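Local coordinates for type III secretion system effector protein ExoU (Pseudomonas fluorescens, PDB 4QMK) that acts as a type III-secreted toxin, probably a patatin-like phospholipase directed to the plasma membrane by a domain that binds phosphatidylinositol 4,5-bisphosphate, at residues L38-G41 with L47-Y50; Y50-S53 with V57-V60; V156-G161 with K634-T639; E191-I196 with E217-G222; P209-A214 with L230-R235. All coordinates share one frame; numbering follows the deposited sequence.

Contact 1. Residues L38-G41 with L47-Y50; sequences LVKG and LSIY
L38 and V39 both turn their backbone N-H groups to the carbonyl of I49. The L38 N to I49 O bond is the shorter, 2.8 Å, and lies nearly along the C=O axis, while V39 N, 3.2 Å from I49 O, uses a lone pair in the carbonyl plane. In return I49 N gives its hydrogen to V39 O over 3.0 Å.

The extra residue lets L38 and V39 both face I49. V39 CB meets I49 CB at 4.2 Å, and L38 CD1 reaches I49 CG2 at the same distance of 4.2 Å. Beta-branched V39 and I49 suit extended strands, and L38 adds a longer apolar arm; V39 and L47 continue the apolar surface onto V456 of helix 450-461.

On the other face the groups are polar or amphipathic. With chi1 at -64°, S48 OG sits beside its own backbone N, where G41 N reaches it in a nearly straight bond of 2.9 Å. A small hydroxyl thus takes up the N-H of G41 where the chain turns a corner, with a positive phi that suits glycine. K40 bends at chi2, chi3 and chi4, and its chain curls back to the hydroxyl end of Y50 instead of stretching outward: K40 CE lies 3.2 Å from Y50 OH, and K40 CD 3.9 Å from Y50 CZ. The lysine methylenes and the ring cross obliquely.

The pattern is a classic beta bulge, set in the hairpin of strands 36-42 and 47-51, the first of which is an edge strand of a four-stranded antiparallel sheet within this chain.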
# COMPACT_ATOMS: atom_id res chain seq x y z
N LEU A 38 -33.62 -30.10 30.15
CA LEU A 38 -34.33 -28.89 29.75
C LEU A 38 -34.43 -28.82 28.21
O LEU A 38 -35.40 -28.29 27.67
CB LEU A 38 -33.59 -27.65 30.26
CG LEU A 38 -33.57 -27.42 31.77
CD1 LEU A 38 -32.80 -26.14 32.09
CD2 LEU A 38 -34.97 -27.34 32.32
N VAL A 39 -33.41 -29.35 27.54
CA VAL A 39 -33.29 -29.32 26.08
C VAL A 39 -32.48 -30.53 25.61
O VAL A 39 -31.53 -30.94 26.25
CB VAL A 39 -32.53 -28.04 25.67
CG1 VAL A 39 -32.15 -28.06 24.20
CG2 VAL A 39 -33.38 -26.83 26.01
N LYS A 40 -32.89 -31.08 24.47
CA LYS A 40 -32.25 -32.27 23.93
C LYS A 40 -31.90 -32.21 22.46
O LYS A 40 -32.71 -31.85 21.61
CB LYS A 40 -33.12 -33.49 24.19
CG LYS A 40 -33.18 -33.91 25.65
CD LYS A 40 -31.83 -34.43 26.17
CE LYS A 40 -31.55 -35.88 25.81
NZ LYS A 40 -32.36 -36.80 26.65
N GLY A 41 -30.67 -32.59 22.17
CA GLY A 41 -30.17 -32.74 20.82
C GLY A 41 -30.69 -31.72 19.85
O GLY A 41 -31.02 -32.04 18.74
N LEU A 47 -27.27 -29.77 20.77
CA LEU A 47 -27.13 -29.15 22.03
C LEU A 47 -28.14 -29.68 23.02
O LEU A 47 -29.33 -29.68 22.72
CB LEU A 47 -27.35 -27.66 21.88
CG LEU A 47 -27.44 -26.89 23.20
CD1 LEU A 47 -26.07 -26.82 23.81
CD2 LEU A 47 -27.95 -25.49 22.92
N SER A 48 -27.66 -30.08 24.21
CA SER A 48 -28.52 -30.51 25.28
C SER A 48 -28.15 -29.79 26.57
O SER A 48 -26.98 -29.47 26.81
CB SER A 48 -28.39 -32.00 25.52
OG SER A 48 -28.82 -32.79 24.42
N ILE A 49 -29.15 -29.55 27.41
CA ILE A 49 -28.97 -28.85 28.64
C ILE A 49 -29.72 -29.55 29.74
O ILE A 49 -30.94 -29.76 29.61
CB ILE A 49 -29.53 -27.45 28.54
CG1 ILE A 49 -28.88 -26.69 27.41
CG2 ILE A 49 -29.27 -26.70 29.85
CD1 ILE A 49 -29.40 -25.27 27.26
N TYR A 50 -29.01 -29.91 30.83
CA TYR A 50 -29.62 -30.59 31.99
C TYR A 50 -29.39 -29.76 33.24
O TYR A 50 -28.36 -29.07 33.36
CB TYR A 50 -28.99 -31.97 32.23
CG TYR A 50 -29.05 -32.97 31.09
CD1 TYR A 50 -28.01 -33.05 30.16
CD2 TYR A 50 -30.07 -33.88 31.00
CE1 TYR A 50 -28.06 -33.96 29.11
CE2 TYR A 50 -30.13 -34.79 29.98
CZ TYR A 50 -29.13 -34.82 29.02
OH TYR A 50 -29.18 -35.76 28.03

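Contact 2. Residues Y50-S53 with V57-V60; sequences YRHS and VEVV
Y50 O accepts a nearly straight hydrogen bond from E58 N of the opposite strand at 2.8 Å, and is also touched by the CA-H of V57, a weaker contact in which V57 CA lies 3.3 Å from Y50 O. The return bond, Y50 N to E58 O at 2.9 Å, completes a hydrogen-bonded antiparallel pair. Next to it R51 and V57 form a non-hydrogen-bonded pair, with R51 CB 4.0 Å from V57 CG2. The aliphatic root of the arginine thus packs on valine, while its guanidinium runs away to a salt bridge with D463.

This is the second hairpin of the four-stranded antiparallel sheet, strands 47-51 and 57-61, and V57 carries its apolar face onto L441 and A444 of helix 441-446.

The opposite face holds Y50 and E58. E58 CG is anti to the backbone N (chi1 152°) and the chain runs extended, which brings one carboxylate oxygen to each of two rings, Y50 and H52. E58 OE2 comes to 3.9 Å from Y50 CD1, with ring and carboxylate planes 50° apart. E58 OE1 lies at the H52 edge, 3.3 Å from H52 CE1 and close to the ring plane. Glutamate suits this spot because R435, on the next strand, takes OE2 in a salt bridge; H52 ND1 bonds weakly to R56 O in the turn.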
# COMPACT_ATOMS: atom_id res chain seq x y z
N TYR A 50 -29.01 -29.91 30.83
CA TYR A 50 -29.62 -30.59 31.99
C TYR A 50 -29.39 -29.76 33.24
O TYR A 50 -28.36 -29.07 33.36
CB TYR A 50 -28.99 -31.97 32.23
CG TYR A 50 -29.05 -32.97 31.09
CD1 TYR A 50 -28.01 -33.05 30.16
CD2 TYR A 50 -30.07 -33.88 31.00
CE1 TYR A 50 -28.06 -33.96 29.11
CE2 TYR A 50 -30.13 -34.79 29.98
CZ TYR A 50 -29.13 -34.82 29.02
OH TYR A 50 -29.18 -35.76 28.03
N ARG A 51 -30.32 -29.85 34.19
CA ARG A 51 -30.16 -29.17 35.48
C ARG A 51 -30.26 -30.14 36.64
O ARG A 51 -31.15 -30.98 36.70
CB ARG A 51 -31.20 -28.05 35.65
CG ARG A 51 -31.20 -27.43 37.06
CD ARG A 51 -31.86 -26.05 37.13
NE ARG A 51 -33.21 -26.14 36.62
CZ ARG A 51 -33.82 -25.19 35.95
NH1 ARG A 51 -33.25 -24.01 35.69
NH2 ARG A 51 -35.03 -25.43 35.51
N HIS A 52 -29.33 -30.01 37.58
CA HIS A 52 -29.32 -30.83 38.81
C HIS A 52 -30.16 -30.15 39.89
O HIS A 52 -30.73 -29.10 39.68
CB HIS A 52 -27.87 -31.02 39.28
CG HIS A 52 -27.02 -31.82 38.34
ND1 HIS A 52 -26.27 -31.25 37.34
CD2 HIS A 52 -26.84 -33.15 38.22
CE1 HIS A 52 -25.66 -32.19 36.64
NE2 HIS A 52 -25.98 -33.36 37.17
N SER A 53 -30.22 -30.74 41.07
CA SER A 53 -30.94 -30.16 42.19
C SER A 53 -30.30 -28.87 42.66
O SER A 53 -30.98 -27.86 42.91
CB SER A 53 -30.90 -31.15 43.34
OG SER A 53 -30.95 -32.46 42.82
N VAL A 57 -25.94 -26.55 36.16
CA VAL A 57 -26.38 -26.86 34.83
C VAL A 57 -25.25 -27.44 34.00
O VAL A 57 -24.11 -27.02 34.09
CB VAL A 57 -26.97 -25.61 34.16
CG1 VAL A 57 -27.07 -25.75 32.67
CG2 VAL A 57 -28.33 -25.34 34.77
N GLU A 58 -25.61 -28.39 33.16
CA GLU A 58 -24.67 -29.09 32.30
C GLU A 58 -25.11 -28.97 30.81
O GLU A 58 -26.23 -29.30 30.45
CB GLU A 58 -24.68 -30.53 32.78
CG GLU A 58 -24.35 -31.60 31.80
CD GLU A 58 -24.60 -33.00 32.37
OE1 GLU A 58 -24.82 -33.13 33.61
OE2 GLU A 58 -24.50 -33.97 31.58
N VAL A 59 -24.20 -28.50 29.96
CA VAL A 59 -24.46 -28.36 28.55
C VAL A 59 -23.61 -29.36 27.79
O VAL A 59 -22.44 -29.42 27.98
CB VAL A 59 -24.07 -26.98 28.05
CG1 VAL A 59 -24.35 -26.85 26.57
CG2 VAL A 59 -24.82 -25.89 28.83
N VAL A 60 -24.22 -30.12 26.88
CA VAL A 60 -23.49 -31.08 26.10
C VAL A 60 -23.64 -30.73 24.64
O VAL A 60 -24.75 -30.42 24.16
CB VAL A 60 -24.00 -32.50 26.37
CG1 VAL A 60 -23.23 -33.52 25.58
CG2 VAL A 60 -23.84 -32.83 27.86

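Contact 3. Residues V156-G161 with K634-T639; sequences VRSLPG and KPFSST
The F636 ring lies between S158 on one face and P635 on the other. S158 CB stands over the ring centre, as in a CH-pi contact, although it is modelled too close to the ring for its exact height to be trusted. P635 CB lies 3.7 Å above the opposite face of the F636 ring, displaced toward the rim. The flat phenyl offers a face to each neighbour, and serine is small enough to sit on one. The second flat group, the guanidinium of R157, has T639 OG1 at its edge, near its plane.

R157 and T639 also touch without a hydrogen bond, their side chains crossing at about a right angle. T639 OG1 is 3.3 Å from R157 CB and 3.7 Å from R157 CD, and T639 CG2 is 3.6 Å from R157 CB. Threonine offers a methyl and a hydroxyl side by side; the hydroxyl also bonds Q643 in helix 639-646.

The contact joins the C-terminal end of helix 140-157, in the patatin-like phospholipase region, to the loop before helix 639-646, in the C-terminal domain of the ExoU family. It also forms part of the interface with the second subunit, whose E147 packs on P635 and F636.

A chi1 of 72° turns the S158 hydroxyl back to the helix carbonyls of K154 and L155; W144 of the second subunit bonds it too. The far end of R157 is held by Q256 and by the F251 carbonyl.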
# COMPACT_ATOMS: atom_id res chain seq x y z
N VAL A 156 15.26 -8.18 7.12
CA VAL A 156 13.99 -8.20 7.87
C VAL A 156 14.11 -8.38 9.38
O VAL A 156 13.30 -7.81 10.14
CB VAL A 156 13.03 -9.26 7.34
CG1 VAL A 156 11.73 -9.29 8.12
CG2 VAL A 156 12.71 -8.93 5.90
N ARG A 157 15.12 -9.14 9.81
CA ARG A 157 15.28 -9.44 11.22
C ARG A 157 15.97 -8.29 11.95
O ARG A 157 15.84 -8.17 13.14
CB ARG A 157 16.02 -10.81 11.44
CG ARG A 157 15.12 -12.01 11.13
CD ARG A 157 15.61 -13.36 11.63
NE ARG A 157 16.68 -13.89 10.80
CZ ARG A 157 16.52 -14.70 9.75
NH1 ARG A 157 15.31 -15.12 9.37
NH2 ARG A 157 17.58 -15.11 9.06
N SER A 158 16.65 -7.41 11.20
CA SER A 158 17.47 -6.34 11.76
C SER A 158 16.82 -4.96 11.83
O SER A 158 17.47 -4.01 12.20
CB SER A 158 18.69 -6.15 10.86
OG SER A 158 18.31 -5.55 9.63
N LEU A 159 15.55 -4.85 11.45
CA LEU A 159 14.89 -3.56 11.39
C LEU A 159 14.72 -2.82 12.79
O LEU A 159 14.30 -3.40 13.79
CB LEU A 159 13.55 -3.72 10.68
CG LEU A 159 13.65 -4.29 9.25
CD1 LEU A 159 12.28 -4.39 8.65
CD2 LEU A 159 14.52 -3.43 8.37
N PRO A 160 15.05 -1.53 12.83
CA PRO A 160 14.86 -0.80 14.08
C PRO A 160 13.43 -0.92 14.59
O PRO A 160 13.19 -1.01 15.79
CB PRO A 160 15.18 0.64 13.70
CG PRO A 160 14.99 0.72 12.20
CD PRO A 160 15.32 -0.64 11.68
N GLY A 161 12.49 -0.94 13.65
CA GLY A 161 11.10 -1.08 13.96
C GLY A 161 10.53 -2.25 13.18
O GLY A 161 10.48 -2.23 11.93
N LYS A 634 28.76 -11.37 8.34
CA LYS A 634 28.38 -10.04 7.86
C LYS A 634 27.78 -9.20 8.98
O LYS A 634 28.26 -9.28 10.11
CB LYS A 634 27.40 -10.19 6.67
CG LYS A 634 27.82 -11.20 5.59
CD LYS A 634 29.13 -10.85 4.90
CE LYS A 634 29.51 -11.95 3.92
NZ LYS A 634 30.85 -11.72 3.32
N PRO A 635 26.83 -8.32 8.64
CA PRO A 635 25.99 -7.65 9.63
C PRO A 635 24.75 -8.48 10.00
O PRO A 635 24.23 -9.23 9.17
CB PRO A 635 25.53 -6.37 8.92
CG PRO A 635 26.54 -6.15 7.85
CD PRO A 635 26.91 -7.51 7.40
N PHE A 636 24.30 -8.33 11.25
CA PHE A 636 23.07 -8.95 11.75
C PHE A 636 23.12 -10.47 11.99
O PHE A 636 22.29 -11.23 11.44
CB PHE A 636 21.87 -8.57 10.86
CG PHE A 636 21.82 -7.10 10.54
CD1 PHE A 636 21.75 -6.15 11.57
CD2 PHE A 636 21.84 -6.65 9.22
CE1 PHE A 636 21.70 -4.79 11.28
CE2 PHE A 636 21.80 -5.29 8.93
CZ PHE A 636 21.72 -4.36 9.95
N SER A 637 24.06 -10.91 12.83
CA SER A 637 24.19 -12.31 13.27
C SER A 637 23.04 -12.67 14.25
O SER A 637 22.07 -13.27 13.83
CB SER A 637 25.57 -12.58 13.87
OG SER A 637 26.59 -12.53 12.88
N SER A 638 23.16 -12.29 15.54
CA SER A 638 22.06 -12.45 16.54
C SER A 638 21.06 -11.31 16.57
O SER A 638 21.03 -10.45 17.51
CB SER A 638 22.55 -12.60 18.01
OG SER A 638 21.58 -12.06 18.98
N THR A 639 20.16 -11.33 15.62
CA THR A 639 19.08 -10.40 15.73
C THR A 639 18.19 -10.65 16.99
O THR A 639 17.42 -9.80 17.30
CB THR A 639 18.22 -10.36 14.44
OG1 THR A 639 17.53 -11.61 14.25
CG2 THR A 639 19.08 -10.02 13.18

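Contact 4. Residues E191-I196 with E217-G222; sequences ESRQSI and ERLSAG
Two helices of the patatin-like phospholipase region pack here, with R193 and I196 of helix 183-201 set against L219 and G222 at the C-terminal end of helix 210-221. The nearest backbone pair is R193 and L219, whose CA atoms are 6.5 Å apart.

The apolar part is small. I196 CG2, anti to the backbone N, touches L219 CD1 at 3.8 Å, and the two side chains cross at about a right angle. Both residues are buried, which suits their branched hydrocarbon chains.

R193 covers the rest. Its CG is also anti to the backbone N (chi1 -155°), sending the chain across to the neighbouring helix, where R193 and L219 run antiparallel alongside one another. R193 CG rests 4.0 Å from L219 CB, and R193 CD comes to 3.1 Å from L219 O. A bend at chi3 then brings the guanidinium to the helix end, where R193 NH2 is 3.1 Å from G222 O, approaching obliquely. Its firmer partner is N190, one turn earlier, whose OD1 takes a hydrogen bond from NH1; NH2 also bonds weakly to G223 O. G222 leaves the helix with a positive phi, a conformation in which a CB would press on the preceding carbonyl O, and glycine suits it.

A long arginine thus serves both kinds of contact: its methylenes pack on leucine, while its guanidinium lies near the G222 and G223 carbonyls just past the helix end, an electrostatic setting that is probably favourable.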
# COMPACT_ATOMS: atom_id res chain seq x y z
N GLU A 191 -7.94 -19.34 -13.93
CA GLU A 191 -8.95 -20.21 -13.34
C GLU A 191 -9.71 -19.55 -12.19
O GLU A 191 -10.94 -19.70 -12.08
CB GLU A 191 -8.32 -21.53 -12.92
CG GLU A 191 -7.77 -22.32 -14.09
CD GLU A 191 -8.87 -22.82 -15.01
OE1 GLU A 191 -9.91 -23.31 -14.48
OE2 GLU A 191 -8.69 -22.69 -16.25
N SER A 192 -9.01 -18.79 -11.34
CA SER A 192 -9.70 -18.09 -10.23
C SER A 192 -10.62 -16.98 -10.76
O SER A 192 -11.77 -16.84 -10.32
CB SER A 192 -8.71 -17.55 -9.20
OG SER A 192 -7.62 -16.89 -9.82
N ARG A 193 -10.12 -16.22 -11.74
CA ARG A 193 -10.91 -15.17 -12.43
C ARG A 193 -12.22 -15.75 -12.99
O ARG A 193 -13.33 -15.28 -12.65
CB ARG A 193 -10.11 -14.55 -13.59
CG ARG A 193 -10.50 -13.13 -13.99
CD ARG A 193 -9.98 -12.67 -15.36
NE ARG A 193 -8.75 -13.32 -15.79
CZ ARG A 193 -7.50 -12.98 -15.46
NH1 ARG A 193 -6.49 -13.70 -15.94
NH2 ARG A 193 -7.24 -11.95 -14.67
N GLN A 194 -12.10 -16.77 -13.85
CA GLN A 194 -13.25 -17.39 -14.50
C GLN A 194 -14.24 -17.81 -13.44
O GLN A 194 -15.38 -17.33 -13.42
CB GLN A 194 -12.77 -18.52 -15.39
CG GLN A 194 -13.71 -19.67 -15.69
CD GLN A 194 -13.09 -20.60 -16.72
OE1 GLN A 194 -11.86 -20.64 -16.91
NE2 GLN A 194 -13.93 -21.36 -17.41
N SER A 195 -13.76 -18.61 -12.49
CA SER A 195 -14.58 -19.10 -11.37
C SER A 195 -15.27 -17.98 -10.63
O SER A 195 -16.47 -18.04 -10.43
CB SER A 195 -13.72 -19.86 -10.40
OG SER A 195 -14.42 -20.10 -9.21
N ILE A 196 -14.53 -16.94 -10.28
CA ILE A 196 -15.09 -15.80 -9.55
C ILE A 196 -16.15 -15.06 -10.36
O ILE A 196 -17.23 -14.74 -9.86
CB ILE A 196 -14.01 -14.80 -9.16
CG1 ILE A 196 -13.24 -15.32 -7.97
CG2 ILE A 196 -14.62 -13.46 -8.80
CD1 ILE A 196 -12.00 -14.51 -7.65
N GLU A 217 -15.38 -5.73 -12.57
CA GLU A 217 -14.84 -4.92 -13.66
C GLU A 217 -13.35 -5.09 -13.76
O GLU A 217 -12.80 -5.43 -14.81
CB GLU A 217 -15.18 -3.43 -13.46
CG GLU A 217 -16.66 -3.10 -13.55
CD GLU A 217 -17.24 -3.38 -14.93
OE1 GLU A 217 -16.46 -3.61 -15.89
OE2 GLU A 217 -18.48 -3.37 -15.07
N ARG A 218 -12.69 -4.88 -12.62
CA ARG A 218 -11.25 -4.98 -12.53
C ARG A 218 -10.76 -6.32 -13.06
O ARG A 218 -9.75 -6.39 -13.74
CB ARG A 218 -10.79 -4.76 -11.08
CG ARG A 218 -9.34 -4.32 -10.97
CD ARG A 218 -8.90 -4.08 -9.53
NE ARG A 218 -9.01 -5.29 -8.71
CZ ARG A 218 -8.20 -6.35 -8.79
NH1 ARG A 218 -7.20 -6.38 -9.67
NH2 ARG A 218 -8.41 -7.40 -8.02
N LEU A 219 -11.50 -7.38 -12.78
CA LEU A 219 -11.11 -8.72 -13.21
C LEU A 219 -11.35 -8.99 -14.70
O LEU A 219 -10.55 -9.65 -15.35
CB LEU A 219 -11.82 -9.78 -12.36
CG LEU A 219 -11.39 -9.81 -10.88
CD1 LEU A 219 -12.28 -10.75 -10.08
CD2 LEU A 219 -9.94 -10.20 -10.72
N SER A 220 -12.46 -8.45 -15.22
CA SER A 220 -12.83 -8.60 -16.63
C SER A 220 -11.71 -8.12 -17.52
O SER A 220 -11.26 -8.84 -18.41
CB SER A 220 -14.09 -7.83 -16.95
OG SER A 220 -15.14 -8.28 -16.14
N ALA A 221 -11.24 -6.90 -17.27
CA ALA A 221 -10.11 -6.33 -18.00
C ALA A 221 -8.98 -7.35 -18.12
O ALA A 221 -8.50 -7.67 -19.21
CB ALA A 221 -9.61 -5.08 -17.31
N GLY A 222 -8.60 -7.91 -16.98
CA GLY A 222 -7.50 -8.85 -16.96
C GLY A 222 -6.71 -8.84 -15.67
O GLY A 222 -5.64 -9.43 -15.63

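Contact 5. Residues P209-A214 with L230-R235; sequences PPEVTA and LEVLSR
Charge pairing comes from E211 and R235. R235 NH1 donates to E211 OE2 at 2.8 Å in a salt bridge that is somewhat bent. The oxygen lies in the guanidinium plane, yet the nitrogen meets the carboxylate from above, 41° out of its plane, and the two flat groups are turned 47° apart. A second acid extends the network within the helix: E231 OE1 is 3.5 Å from R235 NH2. The other oxygen of E211, OE1, takes a hydrogen bond from H236 NE2.

Helices 210-221 and 227-236 are consecutive in the chain, joined by a short loop. Their segments run at 129°, closer to antiparallel than to parallel, with the axes 9.8 Å apart.

Apolar contacts lie beneath the charges. V232 CG1, anti to the backbone N, lies against the E211 side chain, 4.0 Å from E211 CD, while V232 CA underlies one face of the R235 guanidinium. V212 CB meets L233 CD2 at 4.1 Å, and both residues are buried, as suits their hydrocarbon branches.

At the start of helix 210-221, P209 holds the N-cap position, and T213 OG1 turns back to P210 O at 3.1 Å, joining A214 N on the same face of that carbonyl.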
# COMPACT_ATOMS: atom_id res chain seq x y z
N PRO A 209 -23.90 -5.11 -4.52
CA PRO A 209 -23.16 -4.00 -3.89
C PRO A 209 -22.09 -3.45 -4.81
O PRO A 209 -21.48 -4.21 -5.56
CB PRO A 209 -22.52 -4.65 -2.66
CG PRO A 209 -23.35 -5.85 -2.36
CD PRO A 209 -23.92 -6.32 -3.67
N PRO A 210 -21.91 -2.12 -4.81
CA PRO A 210 -20.87 -1.54 -5.66
C PRO A 210 -19.54 -2.24 -5.43
O PRO A 210 -18.75 -2.40 -6.37
CB PRO A 210 -20.83 -0.09 -5.19
CG PRO A 210 -22.21 0.19 -4.72
CD PRO A 210 -22.77 -1.10 -4.18
N GLU A 211 -19.32 -2.66 -4.19
CA GLU A 211 -18.12 -3.38 -3.80
C GLU A 211 -17.76 -4.52 -4.76
O GLU A 211 -16.61 -4.61 -5.24
CB GLU A 211 -18.34 -3.96 -2.40
CG GLU A 211 -17.50 -3.35 -1.28
CD GLU A 211 -17.85 -3.88 0.12
OE1 GLU A 211 -18.79 -4.70 0.29
OE2 GLU A 211 -17.14 -3.47 1.08
N VAL A 212 -18.76 -5.38 -5.04
CA VAL A 212 -18.50 -6.56 -5.86
C VAL A 212 -18.43 -6.23 -7.34
O VAL A 212 -17.53 -6.73 -8.05
CB VAL A 212 -19.47 -7.74 -5.61
CG1 VAL A 212 -19.82 -7.88 -4.14
CG2 VAL A 212 -20.70 -7.63 -6.45
N THR A 213 -19.32 -5.38 -7.82
CA THR A 213 -19.34 -5.07 -9.22
C THR A 213 -17.98 -4.46 -9.63
O THR A 213 -17.45 -4.77 -10.69
CB THR A 213 -20.56 -4.19 -9.60
OG1 THR A 213 -20.50 -2.97 -8.87
CG2 THR A 213 -21.87 -4.90 -9.26
N ALA A 214 -17.38 -3.67 -8.74
CA ALA A 214 -16.05 -3.08 -9.02
C ALA A 214 -14.95 -4.14 -9.10
O ALA A 214 -14.00 -3.99 -9.86
CB ALA A 214 -15.70 -2.02 -7.99
N LEU A 230 -11.06 -11.46 -2.26
CA LEU A 230 -11.63 -12.66 -1.70
C LEU A 230 -12.38 -12.38 -0.41
O LEU A 230 -13.54 -12.73 -0.29
CB LEU A 230 -10.54 -13.73 -1.52
CG LEU A 230 -10.07 -14.45 -2.80
CD1 LEU A 230 -9.11 -15.56 -2.47
CD2 LEU A 230 -11.23 -15.04 -3.55
N GLU A 231 -11.76 -11.69 0.53
CA GLU A 231 -12.43 -11.31 1.78
C GLU A 231 -13.77 -10.59 1.53
O GLU A 231 -14.79 -10.96 2.11
CB GLU A 231 -11.52 -10.39 2.60
CG GLU A 231 -12.17 -9.71 3.80
CD GLU A 231 -11.37 -8.49 4.23
OE1 GLU A 231 -11.44 -7.44 3.54
OE2 GLU A 231 -10.66 -8.56 5.27
N VAL A 232 -13.74 -9.56 0.70
CA VAL A 232 -14.94 -8.79 0.35
C VAL A 232 -16.02 -9.64 -0.32
O VAL A 232 -17.20 -9.62 0.08
CB VAL A 232 -14.58 -7.64 -0.61
CG1 VAL A 232 -15.82 -7.05 -1.22
CG2 VAL A 232 -13.78 -6.56 0.14
N LEU A 233 -15.60 -10.42 -1.30
CA LEU A 233 -16.49 -11.29 -2.00
C LEU A 233 -17.13 -12.34 -1.11
O LEU A 233 -18.30 -12.69 -1.31
CB LEU A 233 -15.74 -11.98 -3.11
CG LEU A 233 -15.37 -11.14 -4.30
CD1 LEU A 233 -14.61 -11.99 -5.31
CD2 LEU A 233 -16.62 -10.58 -4.93
N SER A 234 -16.36 -12.88 -0.15
CA SER A 234 -16.88 -13.93 0.77
C SER A 234 -18.06 -13.43 1.63
O SER A 234 -18.91 -14.22 2.01
CB SER A 234 -15.77 -14.50 1.69
OG SER A 234 -15.38 -13.57 2.71
N ARG A 235 -18.11 -12.14 1.90
CA ARG A 235 -19.23 -11.59 2.68
C ARG A 235 -20.57 -11.72 1.96
O ARG A 235 -21.59 -11.78 2.61
CB ARG A 235 -19.03 -10.10 2.97
CG ARG A 235 -17.81 -9.72 3.78
CD ARG A 235 -17.71 -8.22 3.63
NE ARG A 235 -16.36 -7.69 3.79
CZ ARG A 235 -15.95 -6.54 3.24
NH1 ARG A 235 -16.76 -5.82 2.47
NH2 ARG A 235 -14.69 -6.14 3.43

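From the N terminus, contact 1 closes the first short hairpin and contact 2 the next; they share Y50 and strand 47-51, and S48 O probably bonds V60 N between them. Contact 3 opens at the end of helix 140-157 and closes only at residues 634-639, linking the phospholipase region to the C-terminal domain across a very long loop. Within that loop contacts 4 and 5 cross: 209-214 falls between the two segments of contact 4, and 230-235 follows 217-222, so the segments alternate. Both use helix 210-221, and I196 packs on L233, joining three successive helices. Contacts 1 and 3 lie on opposite sides of the chain's centre, their centres about 56 Å apart.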